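Local coordinates for hypothetical protein (Bacteroides fragilis, PDB 4I17) that is of unknown function but, as an exported tetratricopeptide repeat (TPR) protein, probably offers a helical scaffold for binding other proteins or peptides, at residues N8-K11 against N12-N15; V161-Y164 against N165-A168; G108-T111 against I112-Y116; Y64-I67 against A68-K71; N91-E94 against Y95-T98. All blocks are in the same frame, centred on the assembly; numbering follows the deposited sequence.

Contact 1: N8-K11 against N12-N15; sequences NQLK and NEGN
Glu13 folds back over the preceding turn of helix 7-19 to meet Gln9, an i to i+4 pairing on the first helix of this TPR array. Its CB rests over the backbone oxygen of Gln9, and CG comes closer still, 3.3 Å from Gln9 O, the same atom that accepts the helical bond from Glu13 N at 2.9 Å. CG can hug that carbonyl because it stands anti to Glu13's own carbonyl carbon (chi1 -73°), which aims the chain back toward the start of the helix. From there the chain runs extended, bringing CD within 4.1 Å of Gln9 CG, so that carbon chains lie in contact before the polar ends meet. At the tip the two carboxylate oxygens part. OE2 takes a weak but fairly straight hydrogen bond from Gln9 NE2 at 3.3 Å, with the amide and carboxylate planes almost perpendicular (87°). OE1 lies 4.0 Å from Leu10 CD2, and its main partner is the ammonium group of Lys29 on helix 23-36, a salt bridge that joins neighbouring helices. The carboxylate is thereby held at both oxygens, firmly on the side facing helix 23-36 and only lightly by Gln9. Leu10 adds an apolar contact to the same helix, touching Leu36. Two residues further along, Asn15 leans back in the same way with its amide carbon: Asn15 CG sits 3.2 Å from Lys11 O, while Asn15 OD1 is hydrogen-bonded to the hydroxyl of Tyr30.

Contact 2: V161-Y164 against N165-A168; sequences VLFY and NNGA
Asn165 N donates to Val161 O at 2.9 Å, the first of four successive i to i+4 bonds that define this stretch of helix 149-174; the straightest of them, 169° at the hydrogen, runs from Gly167 N to Phe163 O. Among the side chains, Val161 and Asn165 lie alongside each other and point the same way. The methyl CG1 of Val161 does the touching, 3.7 Å from Asn165 ND2, a van der Waals approach of a methyl to an amide nitrogen. Asn165 turns its CG back beside its own backbone N (chi1 -74°), which sets CG 3.3 Å from Val161 O. Asn166 takes the other course: its CG stands anti to the backbone N. Asn166 CB meets Leu162 O at 3.4 Å, while its ND2 approaches Phe163 CD1 obliquely at 4.3 Å. Ala168 CB is placed 3.5 Å from Tyr164 O. The larger groups point away from the partner segment and serve other helices. Leu162 and Phe163 reach Ile133 of helix 133-143, Leu162 lying against one face of the Phe163 ring with its CG 4.3 Å above the plane, and Tyr164 packs on Phe196 of helix 182-209 and on Met219 of helix 214-224. The helix thus forms part of a TPR-like superhelical stack with neighbours on several sides. Chemically, the turn is held by its main-chain bonds, whereas contacts between its side chains are dispersive, and Leu162, Phe163 and Tyr164 join it to helices 133-143, 182-209 and 214-224.

Contact 3: G108-T111 against I112-Y116; sequences GNAT and IEKLY
Asn109 OD1 accepts the amide hydrogen of Ile112 at 3.0 Å, a nearly straight bond (171° at the hydrogen) with the donor lying in the plane of the side-chain carbonyl. This is the N-cap bond of helix 110-129: it supplies an acceptor to a first-turn N-H that has no helical carbonyl before it. The cap depends on chi1 of 173°, which stands Asn109 CG anti to the backbone N, beside the carbonyl carbon. The backbone oxygen of the same residue is used as well, taking Glu113 N at 3.0 Å nearly in line with the C=O bond. Asn109 therefore satisfies two amides of the opening turn through two different oxygens. OD1 also has carbon beside it, with Ile112 CG1 3.4 Å away and the two side chains crossing at about a right angle. The following amides are taken up by regular bonds, Lys114 N to Ala110 O at 2.9 Å and Leu115 N to Thr111 O at 3.1 Å. Glu113 sends an extended chain back past the cap, placing OE2 3.6 Å from Gly108 CA. The buried carboxylate is paid for by other partners: OE2 bonds to the hydroxyl of Thr147, and OE1 accepts from the backbone N of Ser148. Gly108, with a phi of 73°, makes the left-handed step just ahead of the cap. An asparagine N-cap thus opens helix 110-129 after the short link from helix 92-105, within a stack of helices consistent with the TPR fold.

Contact 4: Y64-I67 against A68-K71; sequences YFDI and AIKK
Ile67 and Lys71 run alongside each other at the C-terminal end of helix 58-70, in a TPR stack where this helix lies against helices 42-54 and 75-88. The tight part of the contact is where branched and short side chains press on main-chain oxygens one turn back. Ile69 CG1 sits 3.2 Å from Phe65 O, put there by a first torsion (chi1 -65°) that leaves it beside its own backbone N; that oxygen also accepts Ile69 N at 2.9 Å, with the donor in the carbonyl plane. Ala68 CB is 3.5 Å from Phe65 O, buried and facing Ala78 of helix 75-88, which Ile69 also touches. Phe65, whose ring leads away from the 68-71 segment, meets the ring of Tyr46. On the looser side, the exposed Lys70 stretches out fully extended: its CG is 3.5 Å from Asp66 O, but in the conformer described its charged end goes further, leaving NZ 5.7 Å from Asp66 OD1. That separation is too great for a salt bridge, although the opposite charges may attract weakly; Asp66 OD1 is instead paired with Lys82. The backbone is less regular at both ends: the bond from Ala68 N to Tyr64 O is weak at 3.3 Å, and Lys71 leaves helical phi/psi, its amide meeting Ile67 O at an angle of only 139°. Lys71 bends where Lys70 does not, at chi2 and again at chi4. In the conformer described, its NZ donates to the backbone O of Asn39 and comes 4.1 Å from Ile67 CG2, while Lys71 CG rests 3.3 Å from Ile67 O.

Contact 5: N91-E94 against Y95-T98; sequences NNQE and YIAT
Glu94 and Thr98 meet at a doubly used carbonyl in the first turns of helix 92-105, a helix of the TPR array. Glu94 O receives the Thr98 hydroxyl at 2.8 Å and the Thr98 backbone N at 3.0 Å, the two donors arriving from opposite faces of its plane. The hydroxyl can curl back because Thr98 OG1 lies beside its own backbone N (chi1 -55°); this buried polar group is thus satisfied within its own helix. The Glu94 carboxylate crosses obliquely near the same hydroxyl. Its chain bends at chi2 (60°), bringing OE2 to 3.4 Å from Thr98 OG1 and 3.7 Å from Ala97 CB, a polar approach on one hand and a methyl contact on the other. Behind this shell is the start of the helix. Asn91 is the N-cap, its OD1 accepting Glu94 N at 3.1 Å, although the donor stands 53° out of the carbonyl plane and does not address a lone pair; Asn91 O continues the capping turn by accepting Tyr95 N. Outward again, helix 75-88 closes over one flank, Glu94 touching Tyr86 and Thr98 reaching Tyr79, while Ile96 turns to Tyr119 and Tyr120 of helix 110-129. Tyr95 leads away from the turn with its ring toward Ser83, one edge of the ring having Asn92 O near its plane. On the neighbouring bond, the methyl CB of Ala97 closes to 3.3 Å from Gln93 O.

All five contacts are short local stretches of about two helical turns, strung in series along an elongated, all-helical chain, and no ligand or active site is known to relate them to. Contacts 3 and 5 are the pair that touch: helices 92-105 and 110-129 follow one another, and Tyr116 CD1 packs 3.7 Å from Ile96 CD1. Both contain an asparagine N-cap. Contact 4, which ends its helix instead, approaches contact 5 to about 6 Å between nearest atoms without touching. Contacts 1 and 2 lie on opposite sides of the chain's centre, their own centres 60 Å apart, so they sample distant parts of the superhelix.

Contact 1: N8-K11 against N12-N15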
loop_
_atom_site.group_PDB
_atom_site.type_symbol
_atom_site.label_atom_id
_atom_site.label_comp_id
_atom_site.label_asym_id
_atom_site.label_seq_id
_atom_site.Cartn_x
_atom_site.Cartn_y
_atom_site.Cartn_z
ATOM N N ASN A 8 -30.059 16.821 19.044
ATOM C CA ASN A 8 -29.432 16.136 20.178
ATOM C C ASN A 8 -30.118 14.803 20.451
ATOM O O ASN A 8 -29.447 13.836 20.817
ATOM C CB ASN A 8 -29.425 16.987 21.438
ATOM C CG ASN A 8 -28.420 16.480 22.443
ATOM O OD1 ASN A 8 -28.771 15.799 23.409
ATOM N ND2 ASN A 8 -27.136 16.717 22.185
ATOM N N GLN A 9 -31.448 14.753 20.264
ATOM C CA GLN A 9 -32.222 13.525 20.417
ATOM C C GLN A 9 -31.800 12.529 19.336
ATOM O O GLN A 9 -31.638 11.345 19.636
ATOM C CB GLN A 9 -33.705 13.820 20.318
ATOM C CG GLN A 9 -34.596 12.638 20.686
ATOM C CD GLN A 9 -36.040 13.048 20.809
ATOM O OE1 GLN A 9 -36.366 14.191 21.160
ATOM N NE2 GLN A 9 -36.940 12.110 20.542
ATOM N N LEU A 10 -31.598 13.010 18.078
ATOM C CA LEU A 10 -31.150 12.100 16.993
ATOM C C LEU A 10 -29.797 11.515 17.301
ATOM O O LEU A 10 -29.598 10.318 17.105
ATOM C CB LEU A 10 -31.101 12.799 15.641
ATOM C CG LEU A 10 -32.438 13.233 15.061
ATOM C CD1 LEU A 10 -32.219 14.230 13.945
ATOM C CD2 LEU A 10 -33.244 12.034 14.543
ATOM N N LYS A 11 -28.859 12.332 17.800
ATOM C CA LYS A 11 -27.534 11.795 18.141
ATOM C C LYS A 11 -27.641 10.748 19.280
ATOM O O LYS A 11 -26.976 9.717 19.217
ATOM C CB LYS A 11 -26.597 12.929 18.540
ATOM C CG LYS A 11 -25.185 12.460 18.907
ATOM C CD LYS A 11 -24.395 13.611 19.432
ATOM C CE LYS A 11 -23.009 13.203 19.854
ATOM N NZ LYS A 11 -22.351 14.280 20.653
ATOM N N ASN A 12 -28.479 11.002 20.297
ATOM C CA ASN A 12 -28.662 10.058 21.414
ATOM C C ASN A 12 -29.279 8.758 20.913
ATOM O O ASN A 12 -28.857 7.678 21.361
ATOM C CB ASN A 12 -29.530 10.662 22.546
ATOM C CG ASN A 12 -28.813 11.732 23.326
ATOM O OD1 ASN A 12 -27.588 11.745 23.426
ATOM N ND2 ASN A 12 -29.567 12.642 23.925
ATOM N N GLU A 13 -30.269 8.851 19.994
ATOM C CA GLU A 13 -30.905 7.672 19.368
ATOM C C GLU A 13 -29.865 6.880 18.556
ATOM O O GLU A 13 -29.895 5.654 18.588
ATOM C CB GLU A 13 -32.088 8.066 18.465
ATOM C CG GLU A 13 -33.295 8.511 19.279
ATOM C CD GLU A 13 -34.474 9.144 18.561
ATOM O OE1 GLU A 13 -34.378 9.412 17.341
ATOM O OE2 GLU A 13 -35.494 9.402 19.241
ATOM N N GLY A 14 -28.993 7.581 17.813
ATOM C CA GLY A 14 -27.919 6.926 17.051
ATOM C C GLY A 14 -26.937 6.220 17.976
ATOM O O GLY A 14 -26.535 5.086 17.704
ATOM N N ASN A 15 -26.563 6.877 19.103
ATOM C CA ASN A 15 -25.685 6.265 20.118
ATOM C C ASN A 15 -26.321 5.004 20.681
ATOM O O ASN A 15 -25.627 3.992 20.848
ATOM C CB ASN A 15 -25.379 7.232 21.253
ATOM C CG ASN A 15 -24.517 8.417 20.869
ATOM O OD1 ASN A 15 -23.805 8.411 19.869
ATOM N ND2 ASN A 15 -24.558 9.447 21.700
#

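Contact 2: V161-Y164 against N165-A168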
loop_
_atom_site.group_PDB
_atom_site.type_symbol
_atom_site.label_atom_id
_atom_site.label_comp_id
_atom_site.label_asym_id
_atom_site.label_seq_id
_atom_site.Cartn_x
_atom_site.Cartn_y
_atom_site.Cartn_z
ATOM N N VAL A 161 15.738 -9.433 -5.657
ATOM C CA VAL A 161 15.350 -10.720 -6.261
ATOM C C VAL A 161 14.872 -10.505 -7.714
ATOM O O VAL A 161 15.172 -11.329 -8.609
ATOM C CB VAL A 161 14.250 -11.401 -5.414
ATOM C CG1 VAL A 161 13.666 -12.608 -6.151
ATOM C CG2 VAL A 161 14.797 -11.813 -4.041
ATOM N N LEU A 162 14.059 -9.456 -7.928
ATOM C CA LEU A 162 13.533 -9.141 -9.280
ATOM C C LEU A 162 14.695 -9.040 -10.271
ATOM O O LEU A 162 14.671 -9.654 -11.361
ATOM C CB LEU A 162 12.774 -7.798 -9.210
ATOM C CG LEU A 162 12.337 -7.174 -10.558
ATOM C CD1 LEU A 162 11.158 -7.951 -11.156
ATOM C CD2 LEU A 162 11.878 -5.715 -10.336
ATOM N N PHE A 163 15.699 -8.210 -9.929
ATOM C CA PHE A 163 16.852 -8.027 -10.861
ATOM C C PHE A 163 17.792 -9.232 -10.914
ATOM O O PHE A 163 18.342 -9.507 -11.983
ATOM C CB PHE A 163 17.599 -6.715 -10.548
ATOM C CG PHE A 163 16.752 -5.594 -11.130
ATOM C CD1 PHE A 163 16.672 -5.403 -12.511
ATOM C CD2 PHE A 163 15.934 -4.820 -10.313
ATOM C CE1 PHE A 163 15.812 -4.447 -13.058
ATOM C CE2 PHE A 163 15.108 -3.820 -10.863
ATOM C CZ PHE A 163 15.049 -3.652 -12.233
ATOM N N TYR A 164 17.940 -9.984 -9.819
ATOM C CA TYR A 164 18.760 -11.210 -9.813
ATOM C C TYR A 164 18.123 -12.261 -10.759
ATOM O O TYR A 164 18.824 -12.877 -11.579
ATOM C CB TYR A 164 18.901 -11.745 -8.375
ATOM C CG TYR A 164 19.649 -13.054 -8.210
ATOM C CD1 TYR A 164 20.730 -13.376 -9.030
ATOM C CD2 TYR A 164 19.341 -13.926 -7.168
ATOM C CE1 TYR A 164 21.420 -14.580 -8.878
ATOM C CE2 TYR A 164 20.044 -15.116 -6.988
ATOM C CZ TYR A 164 21.086 -15.437 -7.844
ATOM O OH TYR A 164 21.784 -16.611 -7.672
ATOM N N ASN A 165 16.795 -12.392 -10.708
ATOM C CA ASN A 165 16.066 -13.354 -11.585
ATOM C C ASN A 165 16.127 -12.899 -13.035
ATOM O O ASN A 165 16.285 -13.717 -13.944
ATOM C CB ASN A 165 14.616 -13.518 -11.142
ATOM C CG ASN A 165 14.490 -14.343 -9.892
ATOM O OD1 ASN A 165 15.463 -14.936 -9.408
ATOM N ND2 ASN A 165 13.272 -14.438 -9.371
ATOM N N ASN A 166 16.035 -11.593 -13.244
ATOM C CA ASN A 166 16.120 -11.044 -14.583
ATOM C C ASN A 166 17.539 -11.290 -15.185
ATOM O O ASN A 166 17.635 -11.804 -16.304
ATOM C CB ASN A 166 15.779 -9.584 -14.554
ATOM C CG ASN A 166 15.770 -8.958 -15.910
ATOM O OD1 ASN A 166 15.151 -9.457 -16.861
ATOM N ND2 ASN A 166 16.460 -7.860 -16.008
ATOM N N GLY A 167 18.599 -10.987 -14.430
ATOM C CA GLY A 167 19.960 -11.244 -14.891
ATOM C C GLY A 167 20.183 -12.728 -15.181
ATOM O O GLY A 167 20.754 -13.058 -16.215
ATOM N N ALA A 168 19.685 -13.631 -14.315
ATOM C CA ALA A 168 19.818 -15.095 -14.511
ATOM C C ALA A 168 19.075 -15.547 -15.768
ATOM O O ALA A 168 19.593 -16.381 -16.522
ATOM C CB ALA A 168 19.274 -15.840 -13.301
#

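Contact 3: G108-T111 against I112-Y116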
loop_
_atom_site.group_PDB
_atom_site.type_symbol
_atom_site.label_atom_id
_atom_site.label_comp_id
_atom_site.label_asym_id
_atom_site.label_seq_id
_atom_site.Cartn_x
_atom_site.Cartn_y
_atom_site.Cartn_z
ATOM N N GLY A 108 4.688 8.210 9.317
ATOM C CA GLY A 108 5.115 7.277 10.348
ATOM C C GLY A 108 3.991 6.644 11.138
ATOM O O GLY A 108 4.219 6.226 12.280
ATOM N N ASN A 109 2.748 6.621 10.574
ATOM C CA ASN A 109 1.643 5.941 11.242
ATOM C C ASN A 109 1.779 4.478 10.835
ATOM O O ASN A 109 1.743 4.191 9.641
ATOM C CB ASN A 109 0.261 6.550 10.891
ATOM C CG ASN A 109 -0.883 5.751 11.456
ATOM O OD1 ASN A 109 -1.360 4.782 10.843
ATOM N ND2 ASN A 109 -1.329 6.113 12.660
ATOM N N ALA A 110 2.009 3.568 11.812
ATOM C CA ALA A 110 2.231 2.140 11.551
ATOM C C ALA A 110 1.163 1.505 10.645
ATOM O O ALA A 110 1.535 0.911 9.634
ATOM C CB ALA A 110 2.317 1.362 12.859
ATOM N N THR A 111 -0.139 1.626 10.980
ATOM C CA THR A 111 -1.188 0.953 10.208
ATOM C C THR A 111 -1.280 1.522 8.756
ATOM O O THR A 111 -1.325 0.714 7.834
ATOM C CB THR A 111 -2.523 0.925 10.970
ATOM O OG1 THR A 111 -2.281 0.288 12.240
ATOM C CG2 THR A 111 -3.582 0.114 10.245
ATOM N N ILE A 112 -1.240 2.863 8.549
ATOM C CA ILE A 112 -1.287 3.429 7.182
ATOM C C ILE A 112 -0.049 2.971 6.382
ATOM O O ILE A 112 -0.197 2.568 5.220
ATOM C CB ILE A 112 -1.437 4.967 7.144
ATOM C CG1 ILE A 112 -2.758 5.414 7.789
ATOM C CG2 ILE A 112 -1.375 5.491 5.683
ATOM C CD1 ILE A 112 -2.847 6.899 7.973
ATOM N N GLU A 113 1.162 3.008 6.994
ATOM C CA GLU A 113 2.361 2.553 6.272
ATOM C C GLU A 113 2.236 1.096 5.886
ATOM O O GLU A 113 2.636 0.770 4.772
ATOM C CB GLU A 113 3.664 2.766 7.053
ATOM C CG GLU A 113 4.130 4.208 7.096
ATOM C CD GLU A 113 5.587 4.431 7.470
ATOM O OE1 GLU A 113 6.289 3.458 7.840
ATOM O OE2 GLU A 113 6.036 5.594 7.360
ATOM N N LYS A 114 1.670 0.229 6.774
ATOM C CA LYS A 114 1.519 -1.191 6.451
ATOM C C LYS A 114 0.612 -1.358 5.245
ATOM O O LYS A 114 0.992 -2.044 4.321
ATOM C CB LYS A 114 0.985 -2.015 7.634
ATOM C CG LYS A 114 2.008 -2.264 8.738
ATOM C CD LYS A 114 1.361 -2.994 9.920
ATOM C CE LYS A 114 2.347 -3.354 11.010
ATOM N NZ LYS A 114 2.838 -2.160 11.750
ATOM N N LEU A 115 -0.568 -0.699 5.228
ATOM C CA LEU A 115 -1.498 -0.822 4.096
ATOM C C LEU A 115 -0.902 -0.311 2.777
ATOM O O LEU A 115 -1.081 -0.942 1.722
ATOM C CB LEU A 115 -2.789 -0.071 4.407
ATOM C CG LEU A 115 -3.519 -0.587 5.648
ATOM C CD1 LEU A 115 -4.596 0.405 6.107
ATOM C CD2 LEU A 115 -4.086 -1.979 5.412
ATOM N N TYR A 116 -0.214 0.818 2.839
ATOM C CA TYR A 116 0.430 1.429 1.675
ATOM C C TYR A 116 1.482 0.476 1.098
ATOM O O TYR A 116 1.513 0.196 -0.100
ATOM C CB TYR A 116 1.099 2.745 2.117
ATOM C CG TYR A 116 1.786 3.506 1.007
ATOM C CD1 TYR A 116 1.099 4.457 0.256
ATOM C CD2 TYR A 116 3.135 3.291 0.716
ATOM C CE1 TYR A 116 1.739 5.176 -0.753
ATOM C CE2 TYR A 116 3.767 3.967 -0.330
ATOM C CZ TYR A 116 3.072 4.938 -1.030
ATOM O OH TYR A 116 3.692 5.635 -2.034
#

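Contact 4: Y64-I67 against A68-K71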
loop_
_atom_site.group_PDB
_atom_site.type_symbol
_atom_site.label_atom_id
_atom_site.label_comp_id
_atom_site.label_asym_id
_atom_site.label_seq_id
_atom_site.Cartn_x
_atom_site.Cartn_y
_atom_site.Cartn_z
ATOM N N TYR A 64 -18.578 10.663 4.929
ATOM C CA TYR A 64 -18.484 10.918 6.364
ATOM C C TYR A 64 -17.035 10.871 6.850
ATOM O O TYR A 64 -16.649 11.742 7.628
ATOM C CB TYR A 64 -19.386 9.974 7.178
ATOM C CG TYR A 64 -20.824 10.363 6.945
ATOM C CD1 TYR A 64 -21.324 11.571 7.426
ATOM C CD2 TYR A 64 -21.651 9.590 6.137
ATOM C CE1 TYR A 64 -22.621 11.991 7.115
ATOM C CE2 TYR A 64 -22.953 9.993 5.834
ATOM C CZ TYR A 64 -23.429 11.194 6.318
ATOM O OH TYR A 64 -24.701 11.578 5.992
ATOM N N PHE A 65 -16.221 9.914 6.379
ATOM C CA PHE A 65 -14.804 9.945 6.806
ATOM C C PHE A 65 -14.133 11.257 6.336
ATOM O O PHE A 65 -13.280 11.781 7.040
ATOM C CB PHE A 65 -14.058 8.726 6.282
ATOM C CG PHE A 65 -14.498 7.429 6.926
ATOM C CD1 PHE A 65 -14.402 7.249 8.309
ATOM C CD2 PHE A 65 -14.966 6.367 6.148
ATOM C CE1 PHE A 65 -14.740 6.030 8.893
ATOM C CE2 PHE A 65 -15.300 5.146 6.735
ATOM C CZ PHE A 65 -15.165 4.979 8.104
ATOM N N ASP A 66 -14.564 11.811 5.187
ATOM C CA ASP A 66 -14.020 13.076 4.673
ATOM C C ASP A 66 -14.300 14.240 5.646
ATOM O O ASP A 66 -13.475 15.142 5.766
ATOM C CB ASP A 66 -14.639 13.400 3.302
ATOM C CG ASP A 66 -13.771 13.112 2.090
ATOM O OD1 ASP A 66 -12.531 13.291 2.185
ATOM O OD2 ASP A 66 -14.341 12.819 1.010
ATOM N N ILE A 67 -15.461 14.222 6.320
ATOM C CA ILE A 67 -15.858 15.242 7.309
ATOM C C ILE A 67 -14.862 15.175 8.443
ATOM O O ILE A 67 -14.309 16.201 8.837
ATOM C CB ILE A 67 -17.328 15.099 7.802
ATOM C CG1 ILE A 67 -18.335 15.327 6.636
ATOM C CG2 ILE A 67 -17.620 16.075 8.972
ATOM C CD1 ILE A 67 -19.820 14.983 6.986
ATOM N N ALA A 68 -14.594 13.969 8.951
ATOM C CA ALA A 68 -13.609 13.790 10.023
ATOM C C ALA A 68 -12.236 14.271 9.565
ATOM O O ALA A 68 -11.552 14.974 10.315
ATOM C CB ALA A 68 -13.548 12.323 10.449
ATOM N N ILE A 69 -11.838 13.949 8.301
ATOM C CA ILE A 69 -10.540 14.370 7.780
ATOM C C ILE A 69 -10.456 15.891 7.737
ATOM O O ILE A 69 -9.455 16.444 8.179
ATOM C CB ILE A 69 -10.248 13.737 6.402
ATOM C CG1 ILE A 69 -10.129 12.209 6.543
ATOM C CG2 ILE A 69 -8.956 14.346 5.760
ATOM C CD1 ILE A 69 -10.082 11.418 5.180
ATOM N N LYS A 70 -11.503 16.556 7.223
ATOM C CA LYS A 70 -11.475 18.012 7.096
ATOM C C LYS A 70 -11.478 18.695 8.476
ATOM O O LYS A 70 -10.950 19.802 8.590
ATOM C CB LYS A 70 -12.626 18.500 6.220
ATOM C CG LYS A 70 -12.356 18.293 4.740
ATOM C CD LYS A 70 -13.564 18.662 3.901
ATOM C CE LYS A 70 -13.374 18.322 2.445
ATOM N NZ LYS A 70 -14.625 18.530 1.671
ATOM N N LYS A 71 -11.985 18.020 9.527
ATOM C CA LYS A 71 -11.958 18.594 10.880
ATOM C C LYS A 71 -10.691 18.142 11.647
ATOM O O LYS A 71 -10.573 18.427 12.843
ATOM C CB LYS A 71 -13.227 18.223 11.669
ATOM C CG LYS A 71 -14.559 18.660 11.047
ATOM C CD LYS A 71 -14.751 20.180 10.928
ATOM C CE LYS A 71 -16.214 20.564 10.808
ATOM N NZ LYS A 71 -16.846 20.075 9.547
#

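Contact 5: N91-E94 against Y95-T98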
loop_
_atom_site.group_PDB
_atom_site.type_symbol
_atom_site.label_atom_id
_atom_site.label_comp_id
_atom_site.label_asym_id
_atom_site.label_seq_id
_atom_site.Cartn_x
_atom_site.Cartn_y
_atom_site.Cartn_z
ATOM N N ASN A 91 -12.310 -0.176 -5.954
ATOM C CA ASN A 91 -11.668 0.917 -6.660
ATOM C C ASN A 91 -10.255 1.031 -6.140
ATOM O O ASN A 91 -10.014 1.749 -5.168
ATOM C CB ASN A 91 -12.471 2.222 -6.467
ATOM C CG ASN A 91 -11.948 3.382 -7.276
ATOM O OD1 ASN A 91 -10.793 3.430 -7.657
ATOM N ND2 ASN A 91 -12.757 4.397 -7.441
ATOM N N ASN A 92 -9.331 0.287 -6.736
ATOM C CA ASN A 92 -7.924 0.272 -6.288
ATOM C C ASN A 92 -7.213 1.621 -6.426
ATOM O O ASN A 92 -6.369 1.936 -5.612
ATOM C CB ASN A 92 -7.137 -0.747 -7.110
ATOM C CG ASN A 92 -7.349 -2.181 -6.735
ATOM O OD1 ASN A 92 -7.984 -2.511 -5.731
ATOM N ND2 ASN A 92 -6.797 -3.068 -7.546
ATOM N N GLN A 93 -7.516 2.384 -7.481
ATOM C CA GLN A 93 -6.822 3.658 -7.688
ATOM C C GLN A 93 -7.180 4.645 -6.592
ATOM O O GLN A 93 -6.275 5.278 -6.052
ATOM C CB GLN A 93 -7.084 4.249 -9.082
ATOM C CG GLN A 93 -6.320 3.529 -10.214
ATOM C CD GLN A 93 -4.852 3.299 -9.925
ATOM O OE1 GLN A 93 -4.086 4.227 -9.636
ATOM N NE2 GLN A 93 -4.429 2.041 -9.966
ATOM N N GLU A 94 -8.441 4.704 -6.191
ATOM C CA GLU A 94 -8.820 5.619 -5.109
ATOM C C GLU A 94 -8.377 5.064 -3.767
ATOM O O GLU A 94 -8.047 5.836 -2.870
ATOM C CB GLU A 94 -10.307 5.903 -5.138
ATOM C CG GLU A 94 -10.685 7.092 -4.286
ATOM C CD GLU A 94 -10.101 8.450 -4.581
ATOM O OE1 GLU A 94 -10.719 9.195 -5.371
ATOM O OE2 GLU A 94 -9.099 8.812 -3.928
ATOM N N TYR A 95 -8.317 3.730 -3.646
ATOM C CA TYR A 95 -7.813 3.104 -2.413
ATOM C C TYR A 95 -6.379 3.563 -2.141
ATOM O O TYR A 95 -6.108 4.129 -1.079
ATOM C CB TYR A 95 -7.866 1.578 -2.554
ATOM C CG TYR A 95 -7.208 0.860 -1.398
ATOM C CD1 TYR A 95 -7.807 0.823 -0.146
ATOM C CD2 TYR A 95 -6.033 0.133 -1.580
ATOM C CE1 TYR A 95 -7.223 0.136 0.916
ATOM C CE2 TYR A 95 -5.450 -0.567 -0.527
ATOM C CZ TYR A 95 -6.073 -0.591 0.707
ATOM O OH TYR A 95 -5.510 -1.264 1.761
ATOM N N ILE A 96 -5.475 3.405 -3.125
ATOM C CA ILE A 96 -4.073 3.791 -2.917
ATOM C C ILE A 96 -3.882 5.317 -2.932
ATOM O O ILE A 96 -3.003 5.817 -2.221
ATOM C CB ILE A 96 -3.093 3.053 -3.878
ATOM C CG1 ILE A 96 -1.626 3.213 -3.426
ATOM C CG2 ILE A 96 -3.272 3.469 -5.361
ATOM C CD1 ILE A 96 -1.360 2.747 -1.941
ATOM N N ALA A 97 -4.702 6.067 -3.688
ATOM C CA ALA A 97 -4.617 7.543 -3.666
ATOM C C ALA A 97 -4.945 8.083 -2.265
ATOM O O ALA A 97 -4.263 8.981 -1.775
ATOM C CB ALA A 97 -5.564 8.148 -4.692
ATOM N N THR A 98 -5.940 7.490 -1.595
ATOM C CA THR A 98 -6.341 7.878 -0.234
ATOM C C THR A 98 -5.260 7.512 0.742
ATOM O O THR A 98 -4.901 8.340 1.581
ATOM C CB THR A 98 -7.690 7.245 0.168
ATOM O OG1 THR A 98 -8.654 7.594 -0.819
ATOM C CG2 THR A 98 -8.187 7.771 1.511
#